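Local coordinates for protein BH2851 (Bacillus halodurans, PDB 2GFG) that is of unknown function but, as a CYTH-type antiparallel barrel and putative adenylate cyclase, probably binds and processes a triphosphate-bearing substrate, at residues 55-58 / 63-66; 66-71 / 107-112; 101-106 / 111-116. One frame throughout, in Å; residues are numbered along the deposited sequence.

Interaction 1 of 3, residues 55-58 / 63-66; sequences LRIR and IFTF. With EDO (1,2-ethanediol), chain F.
The CD1-CE1 side of the Phe66 ring overlaps Ile57 and Leu55 of the neighbouring strand, each meeting the ring obliquely. Its CD1 lies 3.4 Å from Ile57 CG1, while its CE1 reaches Leu55 CD1 at 3.7 Å. The ring is carried over the adjacent strand because its CG stands anti to the backbone N (chi1 -164°). The carbonyl oxygen of Arg56 lies near the ring plane, at the edge that carries CD1.

Beneath these side chains the strands run antiparallel as the two arms of a beta hairpin. Ile57 and Phe66 form a non-hydrogen-bonded pair, and the next pair, Arg58 with Thr65, is hydrogen-bonded both ways: Arg58 N to Thr65 O at 2.8 Å and Thr65 N to Arg58 O at 2.9 Å. Water 2 sits near the turn end, donating to both Arg58 O and Ile63 O and also bonded to Thr65 OG1.

The other face of the sheet is polar. Water 1 joins Arg56 NE to Thr65 O, tying that side chain to the opposite strand. Arg58 NH2 lies over the centre of the Arg56 guanidinium, 3.2 Å above its plane. Arg58 bends at chi3 (-72°); its NE is held by Asn38 OD1, and its NH1 makes a weak bond, 3.3 Å, to O1 of an ethanediol lying at the guanidinium edge. NH2 makes a weak bond to an unidentified ligand.

The hairpin thus separates a hydrocarbon face, packed on helices 85-94 and 101-108, from a cationic one. Arginines set so close in a CYTH fold are consistent with an anion-binding tunnel; the small molecules beside Arg58 indicate at most that the spot can be occupied.

Interaction 2 of 3, residues 66-71 / 107-112; sequences FTLKQP and RDLSIP
The C-terminal end of helix 101-108, closed by a Schellman motif, meets the outside of the barrel where Leu109 meets Gln70 and, more loosely, Leu68 of strand 63-71. Ser110, with positive phi (59°), is the C-prime residue of that motif, and its N bonds back to Arg107 O at 3.1 Å. Leu109, just before Ser110 within that turn, has its CB directed at the strand.

The contact is a small one, burying 104 Å² over both sides, and the backbones stay well apart: Gln70 CA and Leu109 CA are 9.4 Å from each other. Side chains span that gap. Gln70 NE2 comes up against the flank of the Leu109 isopropyl group, equally far (3.9 Å) from Leu109 CD1 and CD2 and 4.1 Å from its CG. Gln70 can reach this point because its chain is extended beyond CG (chi2 -170°), even though CG itself is wedged between backbone N and carbonyl carbon (chi1 62°). NE2 touches the methyls without a hydrogen bond to this segment, the glutamine chain slanting across the leucine. Two residues back on the same side of the strand, Leu68 CD2 makes a looser approach to Leu109 CD1, at 4.4 Å.

Leu68 and Gln70 also touch Ala105, one turn up the helix, so the strand meets both the last turn of the helix and its end. Leu109 O accepts a bond from Gln51 NE2. The intervening residues Thr67 and Lys69 project to the opposite face of the sheet, where Lys69 forms a salt bridge with Glu7. Such a division, with charged groups within and a helix laid over the outward, largely apolar side chains, is typical of the CYTH tunnel barrel.

Interaction 3 of 3, residues 101-106 / 111-116; sequences EVMDAL and IPISQL
Across the backbone, Ile111 N donates to Leu106 O at 3.1 Å with an N-H...O angle of 162°, closing the Schellman motif that ends helix 101-108; of the motif's two bonds it is the longer by sequence span. Pro112 and the residues after it then form a short 3-10 turn over 113-115, in which Gln115 N bonds to Pro112 O and Leu116 N to Ile113 O, before the chain enters strand 117-131.

This reversal brings apolar side chains of the turn back alongside the helix. Ile111 is closest to the capped carbonyl: its CB and its CG1 are each 3.4 Å from Leu106 O, both set beside the hydrogen bond. The two side chains themselves are in contact at their roots, Leu106 CB to Ile111 CB being 4.3 Å.

Farther along, Leu106 offers a single methyl to two partners. CD1 of Leu106 reaches Leu116 CD1 at 3.9 Å, the side chains crossing at a slant, and the same methyl comes more loosely within 4.3 Å of Ile113 CG1. Leu48 of helix 47-50 touches Leu106, Ile111 and Leu116, so the helix end, the turn and that short helix share one apolar cluster against the barrel wall, which Leu55 of strand 54-60 joins by touching both Leu106 and Leu116.

One turn earlier in the helix, Met103 (selenomethionine in this crystal) reaches Ile113. Bends at chi2 (80°) and chi3 curl its chain round, and Phe97 packs on both residues. The selenium, Met103 SE, lies beside the CG1-CD1 bond of Ile113, 3.7 Å from CG1 and 3.8 Å from CD1.

Interactions 1 and 2 lie along one barrel strand, 63-71, and interaction 3 is in the helix and turn packed outside it. The centres of interactions 1 and 2 are 14 Å apart, with Phe66 belonging to both segments though it touches only in interaction 1; Arg56 O and Thr67 N, at 2.8 Å, probably continue the hairpin ladder between them. Interactions 2 and 3 use the same helix and its Schellman end, with centres 6 Å apart. Interaction 3 rests on the apolar face of interaction 1, where Phe66 CE2 meets Val102 CG1 at 3.4 Å. The opposite side gathers Arg56, Arg58 and Lys69, basic groups that could help hold an anionic substrate, as in CYTH relatives, though Lys69 also pairs with Glu7.

Interaction 1 of 3, residues 55-58 / 63-66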
# COMPACT_ATOMS: atom_id res chain seq x y z
N LEU A 55 -6.55 -6.33 2.46
CA LEU A 55 -6.15 -7.48 1.65
C LEU A 55 -6.07 -7.05 0.19
O LEU A 55 -7.04 -6.50 -0.35
CB LEU A 55 -7.16 -8.61 1.81
CG LEU A 55 -6.84 -9.96 1.16
CD1 LEU A 55 -5.70 -10.64 1.84
CD2 LEU A 55 -8.08 -10.86 1.20
N ARG A 56 -4.93 -7.30 -0.44
CA ARG A 56 -4.74 -6.98 -1.86
C ARG A 56 -3.95 -8.05 -2.58
O ARG A 56 -3.25 -8.86 -1.94
CB ARG A 56 -4.03 -5.63 -2.03
CG ARG A 56 -2.58 -5.61 -1.48
CD ARG A 56 -1.78 -4.42 -2.00
NE ARG A 56 -0.35 -4.56 -1.64
CZ ARG A 56 0.31 -3.79 -0.76
NH1 ARG A 56 -0.25 -2.69 -0.22
NH2 ARG A 56 1.59 -4.05 -0.49
N ILE A 57 -4.09 -8.07 -3.90
CA ILE A 57 -3.15 -8.74 -4.78
C ILE A 57 -2.45 -7.66 -5.62
O ILE A 57 -3.11 -6.90 -6.31
CB ILE A 57 -3.85 -9.76 -5.71
CG1 ILE A 57 -4.35 -10.96 -4.90
CG2 ILE A 57 -2.88 -10.24 -6.82
CD1 ILE A 57 -5.25 -11.91 -5.68
N ARG A 58 -1.12 -7.57 -5.49
CA ARG A 58 -0.33 -6.59 -6.25
C ARG A 58 0.25 -7.21 -7.50
O ARG A 58 0.78 -8.31 -7.46
CB ARG A 58 0.81 -6.03 -5.40
CG ARG A 58 1.72 -5.00 -6.15
CD ARG A 58 2.63 -4.25 -5.21
NE ARG A 58 1.89 -3.29 -4.39
CZ ARG A 58 2.45 -2.45 -3.51
NH1 ARG A 58 3.76 -2.45 -3.30
NH2 ARG A 58 1.67 -1.61 -2.82
N ILE A 63 4.99 -9.91 -11.83
CA ILE A 63 5.03 -10.63 -10.55
C ILE A 63 3.80 -10.26 -9.72
O ILE A 63 3.52 -9.07 -9.50
CB ILE A 63 6.32 -10.33 -9.76
CG1 ILE A 63 7.52 -10.94 -10.49
CG2 ILE A 63 6.23 -10.88 -8.29
CD1 ILE A 63 8.84 -10.46 -10.00
N PHE A 64 3.09 -11.29 -9.24
CA PHE A 64 1.90 -11.12 -8.41
C PHE A 64 2.21 -11.46 -6.97
O PHE A 64 2.86 -12.47 -6.70
CB PHE A 64 0.78 -12.01 -8.92
CG PHE A 64 0.31 -11.67 -10.28
CD1 PHE A 64 0.99 -12.14 -11.40
CD2 PHE A 64 -0.79 -10.82 -10.47
CE1 PHE A 64 0.57 -11.80 -12.68
CE2 PHE A 64 -1.22 -10.50 -11.75
CZ PHE A 64 -0.54 -10.97 -12.85
N THR A 65 1.73 -10.61 -6.06
CA THR A 65 1.96 -10.79 -4.62
C THR A 65 0.65 -10.61 -3.84
O THR A 65 0.01 -9.55 -3.91
CB THR A 65 3.01 -9.78 -4.10
OG1 THR A 65 4.20 -9.86 -4.91
CG2 THR A 65 3.37 -10.08 -2.64
N PHE A 66 0.26 -11.66 -3.13
CA PHE A 66 -0.92 -11.65 -2.26
C PHE A 66 -0.49 -11.11 -0.91
O PHE A 66 0.44 -11.62 -0.31
CB PHE A 66 -1.46 -13.09 -2.13
CG PHE A 66 -2.89 -13.21 -1.59
CD1 PHE A 66 -3.86 -12.20 -1.81
CD2 PHE A 66 -3.32 -14.43 -1.02
CE1 PHE A 66 -5.17 -12.36 -1.38
CE2 PHE A 66 -4.64 -14.60 -0.59
CZ PHE A 66 -5.56 -13.57 -0.76
C1 EDO F . 5.99 -5.35 -4.42
O1 EDO F . 6.44 -4.00 -4.52
C2 EDO F . 5.45 -5.62 -3.01
O2 EDO F . 5.17 -7.02 -2.85
O HOH W 1 1.35 -7.00 -2.42
O HOH W 2 3.70 -8.13 -7.02

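Interaction 2 of 3, residues 66-71 / 107-112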
# COMPACT_ATOMS: atom_id res chain seq x y z
N PHE A 66 0.26 -11.66 -3.13
CA PHE A 66 -0.92 -11.65 -2.26
C PHE A 66 -0.49 -11.11 -0.91
O PHE A 66 0.44 -11.62 -0.31
CB PHE A 66 -1.46 -13.09 -2.13
CG PHE A 66 -2.89 -13.21 -1.59
CD1 PHE A 66 -3.86 -12.20 -1.81
CD2 PHE A 66 -3.32 -14.43 -1.02
CE1 PHE A 66 -5.17 -12.36 -1.38
CE2 PHE A 66 -4.64 -14.60 -0.59
CZ PHE A 66 -5.56 -13.57 -0.76
N THR A 67 -1.16 -10.05 -0.43
CA THR A 67 -0.72 -9.35 0.80
C THR A 67 -1.86 -9.01 1.74
O THR A 67 -2.86 -8.40 1.33
CB THR A 67 0.07 -8.05 0.46
OG1 THR A 67 1.29 -8.39 -0.18
CG2 THR A 67 0.38 -7.23 1.73
N LEU A 68 -1.71 -9.44 2.99
CA LEU A 68 -2.58 -9.01 4.07
C LEU A 68 -1.81 -8.01 4.95
O LEU A 68 -0.60 -8.17 5.17
CB LEU A 68 -3.02 -10.21 4.92
CG LEU A 68 -3.88 -9.92 6.17
CD1 LEU A 68 -5.20 -9.26 5.80
CD2 LEU A 68 -4.11 -11.21 6.96
N LYS A 69 -2.50 -6.95 5.38
CA LYS A 69 -1.98 -6.01 6.39
C LYS A 69 -2.94 -6.01 7.54
O LYS A 69 -4.13 -5.81 7.32
CB LYS A 69 -1.87 -4.60 5.84
CG LYS A 69 -0.79 -4.40 4.81
CD LYS A 69 -0.77 -2.96 4.29
CE LYS A 69 0.32 -2.75 3.25
NZ LYS A 69 0.46 -1.33 2.82
N GLN A 70 -2.44 -6.25 8.76
CA GLN A 70 -3.29 -6.27 9.97
C GLN A 70 -2.61 -5.53 11.12
O GLN A 70 -1.42 -5.24 11.05
CB GLN A 70 -3.63 -7.72 10.38
CG GLN A 70 -2.41 -8.57 10.76
CD GLN A 70 -2.76 -10.04 10.92
OE1 GLN A 70 -2.38 -10.87 10.09
NE2 GLN A 70 -3.52 -10.37 11.98
N PRO A 71 -3.38 -5.16 12.17
CA PRO A 71 -2.79 -4.48 13.34
C PRO A 71 -1.68 -5.28 14.05
O PRO A 71 -1.66 -6.52 13.99
CB PRO A 71 -3.99 -4.28 14.27
CG PRO A 71 -5.16 -4.26 13.38
CD PRO A 71 -4.86 -5.22 12.28
N ARG A 107 -8.22 -16.58 8.17
CA ARG A 107 -9.02 -17.52 8.97
C ARG A 107 -8.82 -17.31 10.48
O ARG A 107 -9.75 -17.46 11.25
CB ARG A 107 -8.73 -18.98 8.56
CG ARG A 107 -9.30 -19.33 7.17
CD ARG A 107 -9.36 -20.84 6.88
NE ARG A 107 -8.12 -21.35 6.27
CZ ARG A 107 -8.05 -22.28 5.28
NH1 ARG A 107 -9.16 -22.74 4.68
NH2 ARG A 107 -6.86 -22.67 4.83
N ASP A 108 -7.60 -16.90 10.89
CA ASP A 108 -7.34 -16.54 12.31
C ASP A 108 -8.13 -15.28 12.75
O ASP A 108 -8.41 -15.10 13.93
CB ASP A 108 -5.84 -16.31 12.57
CG ASP A 108 -5.02 -17.59 12.48
OD1 ASP A 108 -5.60 -18.70 12.41
OD2 ASP A 108 -3.77 -17.49 12.47
N LEU A 109 -8.45 -14.41 11.78
CA LEU A 109 -9.26 -13.20 12.03
C LEU A 109 -10.79 -13.45 11.87
O LEU A 109 -11.58 -12.51 11.95
CB LEU A 109 -8.82 -12.06 11.10
CG LEU A 109 -7.40 -11.50 11.33
CD1 LEU A 109 -7.02 -10.56 10.20
CD2 LEU A 109 -7.29 -10.79 12.68
N SER A 110 -11.18 -14.72 11.65
CA SER A 110 -12.61 -15.12 11.43
C SER A 110 -13.24 -14.41 10.21
O SER A 110 -14.44 -14.12 10.19
CB SER A 110 -13.45 -14.89 12.71
OG SER A 110 -13.10 -15.81 13.72
N ILE A 111 -12.43 -14.19 9.18
CA ILE A 111 -12.89 -13.60 7.93
C ILE A 111 -13.47 -14.71 7.06
O ILE A 111 -12.76 -15.65 6.73
CB ILE A 111 -11.72 -12.92 7.14
CG1 ILE A 111 -11.00 -11.87 8.01
CG2 ILE A 111 -12.25 -12.28 5.83
CD1 ILE A 111 -11.83 -10.61 8.30
N PRO A 112 -14.78 -14.61 6.70
CA PRO A 112 -15.33 -15.61 5.78
C PRO A 112 -14.78 -15.41 4.36
O PRO A 112 -15.14 -14.44 3.69
CB PRO A 112 -16.84 -15.33 5.84
CG PRO A 112 -16.94 -13.89 6.20
CD PRO A 112 -15.79 -13.60 7.10

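Interaction 3 of 3, residues 101-106 / 111-116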
# COMPACT_ATOMS: atom_id res chain seq x y z
N GLU A 101 0.04 -18.71 4.00
CA GLU A 101 0.11 -17.86 5.22
C GLU A 101 -0.93 -16.74 5.23
O GLU A 101 -1.38 -16.33 6.30
CB GLU A 101 1.52 -17.28 5.38
CG GLU A 101 2.61 -18.34 5.72
CD GLU A 101 2.55 -18.85 7.18
OE1 GLU A 101 1.68 -18.39 7.96
OE2 GLU A 101 3.40 -19.69 7.54
N VAL A 102 -1.29 -16.24 4.05
CA VAL A 102 -2.29 -15.18 3.94
C VAL A 102 -3.67 -15.74 4.30
O VAL A 102 -4.38 -15.18 5.13
CB VAL A 102 -2.32 -14.55 2.52
CG1 VAL A 102 -3.45 -13.53 2.39
CG2 VAL A 102 -0.98 -13.89 2.21
N MSE A 103 -4.02 -16.87 3.67
CA MSE A 103 -5.27 -17.60 3.96
C MSE A 103 -5.36 -17.92 5.46
O MSE A 103 -6.41 -17.71 6.09
CB MSE A 103 -5.31 -18.89 3.12
CG MSE A 103 -6.51 -19.81 3.37
SE MSE A 103 -8.09 -19.25 2.48
CE MSE A 103 -7.57 -19.63 0.69
N ASP A 104 -4.25 -18.41 6.03
CA ASP A 104 -4.19 -18.77 7.47
C ASP A 104 -4.50 -17.57 8.37
O ASP A 104 -5.29 -17.68 9.29
CB ASP A 104 -2.81 -19.32 7.83
CG ASP A 104 -2.54 -20.69 7.20
OD1 ASP A 104 -3.51 -21.37 6.74
OD2 ASP A 104 -1.35 -21.10 7.18
N ALA A 105 -3.87 -16.43 8.08
CA ALA A 105 -4.07 -15.20 8.87
C ALA A 105 -5.50 -14.65 8.73
O ALA A 105 -6.03 -14.07 9.67
CB ALA A 105 -3.07 -14.15 8.46
N LEU A 106 -6.11 -14.83 7.54
CA LEU A 106 -7.51 -14.42 7.32
C LEU A 106 -8.45 -15.27 8.17
O LEU A 106 -9.35 -14.74 8.83
CB LEU A 106 -7.90 -14.53 5.83
CG LEU A 106 -7.28 -13.53 4.86
CD1 LEU A 106 -7.71 -13.87 3.45
CD2 LEU A 106 -7.67 -12.11 5.20
N ILE A 111 -12.43 -14.19 9.18
CA ILE A 111 -12.89 -13.60 7.93
C ILE A 111 -13.47 -14.71 7.06
O ILE A 111 -12.76 -15.65 6.73
CB ILE A 111 -11.72 -12.92 7.14
CG1 ILE A 111 -11.00 -11.87 8.01
CG2 ILE A 111 -12.25 -12.28 5.83
CD1 ILE A 111 -11.83 -10.61 8.30
N PRO A 112 -14.78 -14.61 6.70
CA PRO A 112 -15.33 -15.61 5.78
C PRO A 112 -14.78 -15.41 4.36
O PRO A 112 -15.14 -14.44 3.69
CB PRO A 112 -16.84 -15.33 5.84
CG PRO A 112 -16.94 -13.89 6.20
CD PRO A 112 -15.79 -13.60 7.10
N ILE A 113 -13.86 -16.30 3.95
CA ILE A 113 -13.19 -16.20 2.63
C ILE A 113 -14.18 -16.31 1.46
O ILE A 113 -13.98 -15.67 0.41
CB ILE A 113 -12.03 -17.27 2.49
CG1 ILE A 113 -10.83 -16.89 3.39
CG2 ILE A 113 -11.55 -17.41 1.03
CD1 ILE A 113 -10.77 -17.65 4.66
N SER A 114 -15.25 -17.07 1.65
CA SER A 114 -16.33 -17.20 0.65
C SER A 114 -17.07 -15.86 0.39
O SER A 114 -17.77 -15.73 -0.61
CB SER A 114 -17.34 -18.25 1.08
OG SER A 114 -18.07 -17.81 2.22
N GLN A 115 -16.96 -14.92 1.34
CA GLN A 115 -17.59 -13.59 1.20
C GLN A 115 -16.65 -12.53 0.60
O GLN A 115 -17.10 -11.43 0.25
CB GLN A 115 -18.10 -13.11 2.57
CG GLN A 115 -19.18 -14.00 3.17
CD GLN A 115 -20.43 -14.08 2.30
OE1 GLN A 115 -20.86 -15.17 1.90
NE2 GLN A 115 -20.99 -12.92 1.95
N LEU A 116 -15.35 -12.84 0.51
CA LEU A 116 -14.37 -11.91 -0.08
C LEU A 116 -14.51 -11.87 -1.58
O LEU A 116 -14.77 -12.89 -2.21
CB LEU A 116 -12.93 -12.32 0.28
CG LEU A 116 -12.46 -12.06 1.71
CD1 LEU A 116 -11.14 -12.77 1.97
CD2 LEU A 116 -12.34 -10.57 1.98